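Long-range contacts in oxidoreductase, Gfo/Idh/MocA family (Vibrio cholerae, PDB 1XEA), which probably binds a nicotinamide adenine dinucleotide cofactor through an N-terminal Rossmann fold and acts as an oxidoreductase on a substrate that is not established: residues L197-V202 and S214-F219; D159-V164 and A301-I306; K151-L156 and G220-H225. All blocks are in the same frame, centred on the assembly; numbering follows the deposited sequence.

Contact 1: L197-V202 and S214-F219; sequences LARLDV and SMNRQF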
loop_
_atom_site.group_PDB
_atom_site.type_symbol
_atom_site.label_atom_id
_atom_site.label_comp_id
_atom_site.label_asym_id
_atom_site.label_seq_id
_atom_site.Cartn_x
_atom_site.Cartn_y
_atom_site.Cartn_z
ATOM N N LEU A 197 -29.404 -9.783 -10.044
ATOM C CA LEU A 197 -28.584 -10.277 -8.957
ATOM C C LEU A 197 -27.431 -9.294 -8.824
ATOM O O LEU A 197 -26.709 -9.047 -9.795
ATOM C CB LEU A 197 -28.031 -11.666 -9.272
ATOM C CG LEU A 197 -27.903 -12.626 -8.082
ATOM C CD1 LEU A 197 -26.996 -13.767 -8.478
ATOM C CD2 LEU A 197 -27.366 -11.914 -6.859
ATOM N N ALA A 198 -27.278 -8.725 -7.628
ATOM C CA ALA A 198 -26.222 -7.756 -7.353
ATOM C C ALA A 198 -25.002 -8.457 -6.754
ATOM O O ALA A 198 -23.906 -8.354 -7.301
ATOM C CB ALA A 198 -26.739 -6.666 -6.410
ATOM N N ARG A 199 -25.189 -9.169 -5.642
ATOM C CA ARG A 199 -24.080 -9.889 -5.022
ATOM C C ARG A 199 -24.493 -11.282 -4.560
ATOM O O ARG A 199 -25.621 -11.488 -4.114
ATOM C CB ARG A 199 -23.514 -9.128 -3.825
ATOM C CG ARG A 199 -24.380 -9.250 -2.622
ATOM C CD ARG A 199 -23.643 -9.042 -1.334
ATOM N NE ARG A 199 -24.578 -9.286 -0.243
ATOM C CZ ARG A 199 -25.007 -10.492 0.118
ATOM N NH1 ARG A 199 -24.578 -11.577 -0.510
ATOM N NH2 ARG A 199 -25.899 -10.622 1.090
ATOM N N LEU A 200 -23.558 -12.225 -4.659
ATOM C CA LEU A 200 -23.779 -13.624 -4.282
ATOM C C LEU A 200 -22.634 -14.083 -3.384
ATOM O O LEU A 200 -21.469 -13.812 -3.673
ATOM C CB LEU A 200 -23.824 -14.491 -5.544
ATOM C CG LEU A 200 -24.166 -15.966 -5.401
ATOM C CD1 LEU A 200 -25.570 -16.116 -4.845
ATOM C CD2 LEU A 200 -24.052 -16.641 -6.751
ATOM N N ASP A 201 -22.962 -14.773 -2.299
ATOM C CA ASP A 201 -21.942 -15.251 -1.373
ATOM C C ASP A 201 -22.174 -16.684 -0.935
ATOM O O ASP A 201 -23.076 -16.965 -0.143
ATOM C CB ASP A 201 -21.879 -14.352 -0.140
ATOM C CG ASP A 201 -21.330 -12.971 -0.450
ATOM O OD1 ASP A 201 -20.220 -12.885 -1.016
ATOM O OD2 ASP A 201 -22.000 -11.968 -0.127
ATOM N N VAL A 202 -21.347 -17.586 -1.450
ATOM C CA VAL A 202 -21.450 -18.997 -1.116
ATOM C C VAL A 202 -20.273 -19.405 -0.254
ATOM O O VAL A 202 -19.116 -19.220 -0.624
ATOM C CB VAL A 202 -21.470 -19.870 -2.373
ATOM C CG1 VAL A 202 -21.438 -21.339 -1.981
ATOM C CG2 VAL A 202 -22.709 -19.562 -3.191
ATOM N N SER A 214 -17.150 -15.167 -3.105
ATOM C CA SER A 214 -17.874 -13.925 -2.942
ATOM C C SER A 214 -17.806 -13.072 -4.215
ATOM O O SER A 214 -16.734 -12.859 -4.791
ATOM C CB SER A 214 -17.260 -13.197 -1.744
ATOM O OG SER A 214 -17.722 -11.880 -1.581
HETATM N N MSE A 215 -18.961 -12.594 -4.662
HETATM C CA MSE A 215 -19.007 -11.757 -5.848
HETATM C C MSE A 215 -20.042 -10.669 -5.693
HETATM O O MSE A 215 -21.238 -10.948 -5.619
HETATM C CB MSE A 215 -19.346 -12.586 -7.078
HETATM C CG MSE A 215 -19.553 -11.753 -8.330
HETATM SE SE MSE A 215 -19.635 -12.842 -9.930
HETATM C CE MSE A 215 -17.738 -13.118 -10.175
ATOM N N ASN A 216 -19.580 -9.426 -5.657
ATOM C CA ASN A 216 -20.480 -8.296 -5.529
ATOM C C ASN A 216 -20.324 -7.490 -6.798
ATOM O O ASN A 216 -19.405 -6.677 -6.919
ATOM C CB ASN A 216 -20.104 -7.442 -4.324
ATOM C CG ASN A 216 -21.121 -6.371 -4.044
ATOM O OD1 ASN A 216 -21.760 -5.857 -4.956
ATOM N ND2 ASN A 216 -21.278 -6.022 -2.779
ATOM N N ARG A 217 -21.214 -7.727 -7.754
ATOM C CA ARG A 217 -21.139 -7.018 -9.019
ATOM C C ARG A 217 -21.734 -5.626 -8.973
ATOM O O ARG A 217 -22.021 -5.020 -10.003
ATOM C CB ARG A 217 -21.760 -7.863 -10.123
ATOM C CG ARG A 217 -20.872 -9.031 -10.449
ATOM C CD ARG A 217 -21.453 -9.899 -11.497
ATOM N NE ARG A 217 -21.694 -9.177 -12.726
ATOM C CZ ARG A 217 -22.017 -9.774 -13.863
ATOM N NH1 ARG A 217 -22.132 -11.094 -13.907
ATOM N NH2 ARG A 217 -22.212 -9.051 -14.952
ATOM N N GLN A 218 -21.912 -5.128 -7.757
ATOM C CA GLN A 218 -22.410 -3.779 -7.526
ATOM C C GLN A 218 -21.492 -3.217 -6.456
ATOM O O GLN A 218 -21.944 -2.574 -5.512
ATOM C CB GLN A 218 -23.847 -3.787 -7.003
ATOM C CG GLN A 218 -24.923 -3.984 -8.063
ATOM C CD GLN A 218 -26.166 -3.148 -7.764
ATOM O OE1 GLN A 218 -26.677 -3.167 -6.636
ATOM N NE2 GLN A 218 -26.659 -2.417 -8.768
ATOM N N PHE A 219 -20.199 -3.485 -6.610
ATOM C CA PHE A 219 -19.176 -3.042 -5.664
ATOM C C PHE A 219 -18.665 -1.654 -6.068
ATOM O O PHE A 219 -18.858 -1.218 -7.204
ATOM C CB PHE A 219 -18.024 -4.058 -5.668
ATOM C CG PHE A 219 -17.155 -4.024 -4.439
ATOM C CD1 PHE A 219 -17.688 -4.298 -3.182
ATOM C CD2 PHE A 219 -15.791 -3.777 -4.547
ATOM C CE1 PHE A 219 -16.875 -4.343 -2.054
ATOM C CE2 PHE A 219 -14.970 -3.819 -3.424
ATOM C CZ PHE A 219 -15.515 -4.101 -2.172
#

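Contact 2: D159-V164 and A301-I306; sequences DIRTFV and AICQQI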
loop_
_atom_site.group_PDB
_atom_site.type_symbol
_atom_site.label_atom_id
_atom_site.label_comp_id
_atom_site.label_asym_id
_atom_site.label_seq_id
_atom_site.Cartn_x
_atom_site.Cartn_y
_atom_site.Cartn_z
ATOM N N ASP A 159 -28.836 -11.113 -14.624
ATOM C CA ASP A 159 -29.750 -12.204 -14.313
ATOM C C ASP A 159 -29.024 -13.378 -13.675
ATOM O O ASP A 159 -27.907 -13.723 -14.057
ATOM C CB ASP A 159 -30.433 -12.696 -15.578
ATOM C CG ASP A 159 -29.483 -13.441 -16.471
ATOM O OD1 ASP A 159 -28.489 -12.806 -16.905
ATOM O OD2 ASP A 159 -29.717 -14.651 -16.728
ATOM N N ILE A 160 -29.696 -14.013 -12.725
ATOM C CA ILE A 160 -29.155 -15.155 -12.014
ATOM C C ILE A 160 -28.308 -16.070 -12.875
ATOM O O ILE A 160 -27.135 -16.281 -12.584
ATOM C CB ILE A 160 -30.276 -15.975 -11.400
ATOM C CG1 ILE A 160 -31.132 -15.059 -10.522
ATOM C CG2 ILE A 160 -29.695 -17.138 -10.607
ATOM C CD1 ILE A 160 -32.333 -15.732 -9.933
ATOM N N ARG A 161 -28.895 -16.608 -13.933
ATOM C CA ARG A 161 -28.178 -17.515 -14.816
ATOM C C ARG A 161 -26.821 -17.002 -15.257
ATOM O O ARG A 161 -25.797 -17.545 -14.860
ATOM C CB ARG A 161 -29.023 -17.817 -16.046
ATOM C CG ARG A 161 -30.135 -18.814 -15.791
ATOM C CD ARG A 161 -29.628 -20.226 -15.902
ATOM N NE ARG A 161 -30.229 -21.080 -14.894
ATOM C CZ ARG A 161 -30.062 -22.395 -14.845
ATOM N NH1 ARG A 161 -29.313 -23.005 -15.758
ATOM N NH2 ARG A 161 -30.631 -23.097 -13.873
ATOM N N THR A 162 -26.813 -15.970 -16.090
ATOM C CA THR A 162 -25.563 -15.423 -16.588
ATOM C C THR A 162 -24.576 -15.153 -15.468
ATOM O O THR A 162 -23.423 -15.576 -15.520
ATOM C CB THR A 162 -25.794 -14.114 -17.336
ATOM O OG1 THR A 162 -26.761 -14.322 -18.369
ATOM C CG2 THR A 162 -24.495 -13.628 -17.958
ATOM N N PHE A 163 -25.040 -14.425 -14.462
ATOM C CA PHE A 163 -24.225 -14.073 -13.310
ATOM C C PHE A 163 -23.509 -15.297 -12.746
ATOM O O PHE A 163 -22.314 -15.249 -12.487
ATOM C CB PHE A 163 -25.128 -13.451 -12.244
ATOM C CG PHE A 163 -24.403 -12.930 -11.031
ATOM C CD1 PHE A 163 -24.375 -11.565 -10.767
ATOM C CD2 PHE A 163 -23.875 -13.799 -10.087
ATOM C CE1 PHE A 163 -23.843 -11.076 -9.584
ATOM C CE2 PHE A 163 -23.341 -13.312 -8.901
ATOM C CZ PHE A 163 -23.332 -11.947 -8.650
ATOM N N VAL A 164 -24.233 -16.394 -12.569
ATOM C CA VAL A 164 -23.624 -17.585 -12.010
ATOM C C VAL A 164 -22.802 -18.404 -12.985
ATOM O O VAL A 164 -21.622 -18.647 -12.750
ATOM C CB VAL A 164 -24.670 -18.515 -11.375
ATOM C CG1 VAL A 164 -23.990 -19.739 -10.782
ATOM C CG2 VAL A 164 -25.432 -17.776 -10.289
ATOM N N ALA A 301 -27.301 -25.819 -8.789
ATOM C CA ALA A 301 -27.980 -25.785 -7.502
ATOM C C ALA A 301 -28.185 -24.358 -7.030
ATOM O O ALA A 301 -29.279 -23.980 -6.612
ATOM C CB ALA A 301 -27.175 -26.551 -6.483
ATOM N N ILE A 302 -27.128 -23.560 -7.104
ATOM C CA ILE A 302 -27.205 -22.173 -6.670
ATOM C C ILE A 302 -28.268 -21.402 -7.445
ATOM O O ILE A 302 -29.088 -20.695 -6.852
ATOM C CB ILE A 302 -25.828 -21.479 -6.808
ATOM C CG1 ILE A 302 -24.829 -22.158 -5.859
ATOM C CG2 ILE A 302 -25.955 -19.993 -6.503
ATOM C CD1 ILE A 302 -23.390 -21.719 -6.019
ATOM N N CYS A 303 -28.266 -21.557 -8.767
ATOM C CA CYS A 303 -29.233 -20.872 -9.628
ATOM C C CYS A 303 -30.672 -21.182 -9.265
ATOM O O CYS A 303 -31.515 -20.288 -9.195
ATOM C CB CYS A 303 -29.003 -21.259 -11.085
ATOM S SG CYS A 303 -27.725 -20.311 -11.884
ATOM N N GLN A 304 -30.946 -22.462 -9.047
ATOM C CA GLN A 304 -32.283 -22.897 -8.703
ATOM C C GLN A 304 -32.775 -22.353 -7.379
ATOM O O GLN A 304 -33.799 -21.679 -7.339
ATOM C CB GLN A 304 -32.356 -24.415 -8.711
ATOM C CG GLN A 304 -32.467 -24.950 -10.126
ATOM C CD GLN A 304 -32.476 -26.453 -10.178
ATOM O OE1 GLN A 304 -33.299 -27.101 -9.534
ATOM N NE2 GLN A 304 -31.561 -27.023 -10.949
ATOM N N GLN A 305 -32.059 -22.625 -6.296
ATOM C CA GLN A 305 -32.507 -22.125 -5.011
ATOM C C GLN A 305 -32.814 -20.621 -5.041
ATOM O O GLN A 305 -33.729 -20.164 -4.357
ATOM C CB GLN A 305 -31.479 -22.437 -3.926
ATOM C CG GLN A 305 -32.002 -22.148 -2.533
ATOM C CD GLN A 305 -31.035 -22.576 -1.438
ATOM O OE1 GLN A 305 -29.868 -22.183 -1.439
ATOM N NE2 GLN A 305 -31.521 -23.378 -0.490
ATOM N N ILE A 306 -32.067 -19.853 -5.835
ATOM C CA ILE A 306 -32.293 -18.404 -5.927
ATOM C C ILE A 306 -33.559 -18.110 -6.737
ATOM O O ILE A 306 -34.495 -17.494 -6.231
ATOM C CB ILE A 306 -31.086 -17.663 -6.594
ATOM C CG1 ILE A 306 -29.808 -17.867 -5.783
ATOM C CG2 ILE A 306 -31.359 -16.173 -6.664
ATOM C CD1 ILE A 306 -28.560 -17.296 -6.446
#

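Contact 3: K151-L156 and G220-H225; sequences KHRHAL and GITTEH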
loop_
_atom_site.group_PDB
_atom_site.type_symbol
_atom_site.label_atom_id
_atom_site.label_comp_id
_atom_site.label_asym_id
_atom_site.label_seq_id
_atom_site.Cartn_x
_atom_site.Cartn_y
_atom_site.Cartn_z
ATOM N N LYS A 151 -14.403 -11.607 -6.070
ATOM C CA LYS A 151 -14.300 -11.087 -7.423
ATOM C C LYS A 151 -15.475 -10.150 -7.569
ATOM O O LYS A 151 -16.610 -10.596 -7.741
ATOM C CB LYS A 151 -14.395 -12.207 -8.451
ATOM C CG LYS A 151 -14.035 -11.763 -9.857
ATOM C CD LYS A 151 -14.185 -12.903 -10.853
ATOM C CE LYS A 151 -13.628 -12.512 -12.209
ATOM N NZ LYS A 151 -14.278 -11.283 -12.737
ATOM N N HIS A 152 -15.204 -8.853 -7.497
ATOM C CA HIS A 152 -16.266 -7.864 -7.573
ATOM C C HIS A 152 -16.207 -7.022 -8.842
ATOM O O HIS A 152 -15.162 -6.919 -9.482
ATOM C CB HIS A 152 -16.222 -6.946 -6.340
ATOM C CG HIS A 152 -16.108 -7.674 -5.030
ATOM N ND1 HIS A 152 -16.672 -8.913 -4.806
ATOM C CD2 HIS A 152 -15.519 -7.318 -3.863
ATOM C CE1 HIS A 152 -16.433 -9.288 -3.561
ATOM N NE2 HIS A 152 -15.736 -8.337 -2.968
ATOM N N ARG A 153 -17.350 -6.443 -9.202
ATOM C CA ARG A 153 -17.489 -5.573 -10.373
ATOM C C ARG A 153 -18.202 -4.309 -9.914
ATOM O O ARG A 153 -18.933 -4.316 -8.921
ATOM C CB ARG A 153 -18.358 -6.217 -11.464
ATOM C CG ARG A 153 -17.724 -7.336 -12.259
ATOM C CD ARG A 153 -17.465 -6.926 -13.708
ATOM N NE ARG A 153 -16.465 -7.793 -14.344
ATOM C CZ ARG A 153 -16.611 -9.104 -14.527
ATOM N NH1 ARG A 153 -17.724 -9.708 -14.130
ATOM N NH2 ARG A 153 -15.637 -9.812 -15.087
ATOM N N HIS A 154 -17.989 -3.227 -10.648
ATOM C CA HIS A 154 -18.635 -1.962 -10.342
ATOM C C HIS A 154 -19.860 -1.786 -11.235
ATOM O O HIS A 154 -19.758 -1.867 -12.460
ATOM C CB HIS A 154 -17.675 -0.805 -10.585
ATOM C CG HIS A 154 -18.337 0.538 -10.569
ATOM N ND1 HIS A 154 -19.077 0.989 -9.497
ATOM C CD2 HIS A 154 -18.345 1.539 -11.480
ATOM C CE1 HIS A 154 -19.507 2.213 -9.747
ATOM N NE2 HIS A 154 -19.077 2.570 -10.943
ATOM N N ALA A 155 -21.009 -1.552 -10.611
ATOM C CA ALA A 155 -22.263 -1.336 -11.323
ATOM C C ALA A 155 -22.485 -2.269 -12.520
ATOM O O ALA A 155 -22.527 -1.819 -13.666
ATOM C CB ALA A 155 -22.329 0.113 -11.779
ATOM N N LEU A 156 -22.642 -3.562 -12.259
ATOM C CA LEU A 156 -22.860 -4.512 -13.335
ATOM C C LEU A 156 -23.698 -5.702 -12.889
ATOM O O LEU A 156 -23.257 -6.853 -12.952
ATOM C CB LEU A 156 -21.525 -5.008 -13.883
ATOM C CG LEU A 156 -21.558 -5.681 -15.261
ATOM C CD1 LEU A 156 -21.794 -4.624 -16.331
ATOM C CD2 LEU A 156 -20.237 -6.380 -15.517
ATOM N N GLY A 220 -18.006 -0.972 -5.141
ATOM C CA GLY A 220 -17.486 0.351 -5.436
ATOM C C GLY A 220 -16.403 0.367 -6.501
ATOM O O GLY A 220 -16.100 1.412 -7.086
ATOM N N ILE A 221 -15.816 -0.797 -6.769
ATOM C CA ILE A 221 -14.750 -0.908 -7.766
ATOM C C ILE A 221 -14.624 -2.350 -8.258
ATOM O O ILE A 221 -15.082 -3.284 -7.601
ATOM C CB ILE A 221 -13.386 -0.445 -7.170
ATOM C CG1 ILE A 221 -12.379 -0.143 -8.284
ATOM C CG2 ILE A 221 -12.807 -1.525 -6.285
ATOM C CD1 ILE A 221 -11.154 0.599 -7.787
ATOM N N THR A 222 -14.022 -2.525 -9.424
ATOM C CA THR A 222 -13.836 -3.852 -9.968
ATOM C C THR A 222 -12.454 -4.352 -9.528
ATOM O O THR A 222 -11.440 -3.741 -9.868
ATOM C CB THR A 222 -13.938 -3.814 -11.511
ATOM O OG1 THR A 222 -15.255 -3.392 -11.895
ATOM C CG2 THR A 222 -13.661 -5.183 -12.107
ATOM N N THR A 223 -12.422 -5.419 -8.729
ATOM C CA THR A 223 -11.164 -6.013 -8.247
ATOM C C THR A 223 -11.389 -7.450 -7.863
ATOM O O THR A 223 -12.522 -7.916 -7.778
ATOM C CB THR A 223 -10.585 -5.348 -6.973
ATOM O OG1 THR A 223 -11.564 -5.394 -5.926
ATOM C CG2 THR A 223 -10.172 -3.918 -7.234
ATOM N N GLU A 224 -10.300 -8.146 -7.590
ATOM C CA GLU A 224 -10.398 -9.541 -7.231
ATOM C C GLU A 224 -9.359 -9.822 -6.161
ATOM O O GLU A 224 -8.167 -9.659 -6.386
ATOM C CB GLU A 224 -10.151 -10.366 -8.482
ATOM C CG GLU A 224 -10.564 -11.806 -8.386
ATOM C CD GLU A 224 -10.461 -12.496 -9.720
ATOM O OE1 GLU A 224 -10.537 -13.743 -9.749
ATOM O OE2 GLU A 224 -10.306 -11.786 -10.742
ATOM N N HIS A 225 -9.822 -10.239 -4.993
ATOM C CA HIS A 225 -8.932 -10.501 -3.879
ATOM C C HIS A 225 -8.989 -11.935 -3.416
ATOM O O HIS A 225 -10.071 -12.482 -3.215
ATOM C CB HIS A 225 -9.303 -9.604 -2.707
ATOM C CG HIS A 225 -9.186 -8.146 -3.002
ATOM N ND1 HIS A 225 -9.706 -7.179 -2.169
ATOM C CD2 HIS A 225 -8.586 -7.485 -4.022
ATOM C CE1 HIS A 225 -9.431 -5.984 -2.662
ATOM N NE2 HIS A 225 -8.753 -6.141 -3.785
HETATM O O HOH W 1 -17.349 -2.521 -14.084
#

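Contact 1: L197-V202 and S214-F219
Arg-199 and Asn-216 are paired across the two strands as a non-hydrogen-bonded antiparallel pair, with their CA atoms 4.0 Å apart. CB of Arg-199 lies 3.6 Å from CA of Asn-216 and against that residue's amide carbon. CG stands between the backbone N and the carbonyl carbon (chi1 77°), and from there the chain runs extended, carrying CD past Asn-216 ND2 at 4.1 Å. The tip then turns to its own strand, where NH1 makes a 2.6 Å salt bridge with OD2 of Asp-201. The other carboxylate oxygen, Asp-201 OD1, accepts from OG of Ser-214 at 2.8 Å, so Asp-201 is held from both strands. This is the hairpin of strands 196-206 and 209-216 in the mixed sheet of the C-terminal domain. On the opposite face are Leu-200 and selenomethionine Met-215, a hydrogen-bonded pair: Leu-200 N gives to Met-215 O at 2.8 Å, and Met-215 N returns a bond to Leu-200 O. Where strand 209-216 gives out, OD1 of Asn-216 takes the backbone N of Gln-218 at 2.9 Å in an Asx turn. CG of Gln-218 rests 3.6 Å from CB of Ala-198, which with Arg-199 forms a classic beta bulge opposite His-191.

Contact 2: D159-V164 and A301-I306
Two helices laid on one face of the mixed sheet of the C-terminal domain meet here, with Ile-160 and Val-164 of helix 160-175 turned to Cys-303 and Ile-306 of helix 286-311. They run nearly antiparallel, 153° between their local directions, and the axes come within 9.7 Å. The seam holds no hydrogen bond from one segment to the other; it is apolar packing with an arginine closing one flank.

Cys-303 is the central piece. Its sulfur, set beside the backbone N and anti to the carbonyl carbon (chi1 -83°), comes up against the whole fork of Val-164: CB of Val-164 is 3.6 Å from SG of Cys-303, and both methyls are also within packing distance. One turn earlier, Ile-160 divides its branches between two partners. Its CG2 settles over the backbone of Cys-303, 3.9 Å from the CA of Cys-303. The other branch reaches on to Ile-306, and Ile-160 CD1 lies 3.4 Å from Ile-306 CG2; the two side chains lie alongside one another, pointing opposite ways. Ile-302 and Ile-306 also touch Val-202 and Leu-200 of strand 196-206, so the seam continues down onto the sheet.

Arg-161 starts out pointing away from helix 286-311 and is brought back by bends at chi2 and chi3. Its guanidinium then has the sulfur of Cys-303 over one face and NH2 3.7 Å from Cys-303 CB, while NH1 forms a salt bridge with Glu-300, about a turn before Cys-303 on helix 286-311.

The start of helix 160-175 is closed by Asp-159 as N-cap. OD2 takes the backbone N of Thr-162 at 3.3 Å from well above the carboxylate plane, and OD1 uses its syn lone pair to accept from Thr-162 OG1 at 2.7 Å.

Contact 3: K151-L156 and G220-H225
Thr-222 and His-154 are joined by hydrogen bonds that start from a side chain. OG1 of Thr-222, placed beside its own backbone N (chi1 -63°), accepts from the backbone N of His-154 at 3.0 Å. The same hydroxyl shares a water with His-154 O, so His-154 is linked to Thr-222 once directly and once through water. The ring of His-154 is held by ND1 to the carbonyl of Phe-219. Between the backbones, His-152 N gives to Thr-223 O at 2.9 Å, and Thr-222 CA makes a CA-H...O contact with His-152 O at 3.4 Å.

These links lie at the ends of two neighbouring inner strands of the mixed sheet, 146-152 and 223-230, which run antiparallel in the C-terminal domain, close to a second subunit; Asn-249 of that subunit accepts from the backbone N of Thr-222.

Apolar and charged contacts are combined in Lys-151 and Glu-224, a non-hydrogen-bonded pair. Their side chains cross, with Lys-151 CG 3.7 Å from Glu-224 CD. Lys-151 is extended until chi4, which bends NZ off and leaves it 4.5 Å from Glu-224 OE2, beyond a salt bridge. Glu-224 instead directs OE1 to Arg-123 and to the indole N-H of Trp-149, while Arg-153 pairs with Asp-167.

Overall arrangement
All three contacts belong to the C-terminal domain, on one side of the chain's centre. Contacts 1 and 3, about 9 Å apart between centres, lie in the same mixed sheet, where strands 209-216 and 146-152 are neighbours. Contact 2, its centre about 12 Å from that of contact 1 and about 19 Å from that of contact 3, joins helices 160-175 and 286-311; the ring of Phe-163 packs against Leu-197, Leu-200 and Arg-217 of contact 1. Along the chain contact 1 is nested within the loops closed by both others, while contacts 2 and 3 interleave. Residues far apart in sequence thus meet in one domain, and the second subunit reaches contacts 1 and 3 but not contact 2.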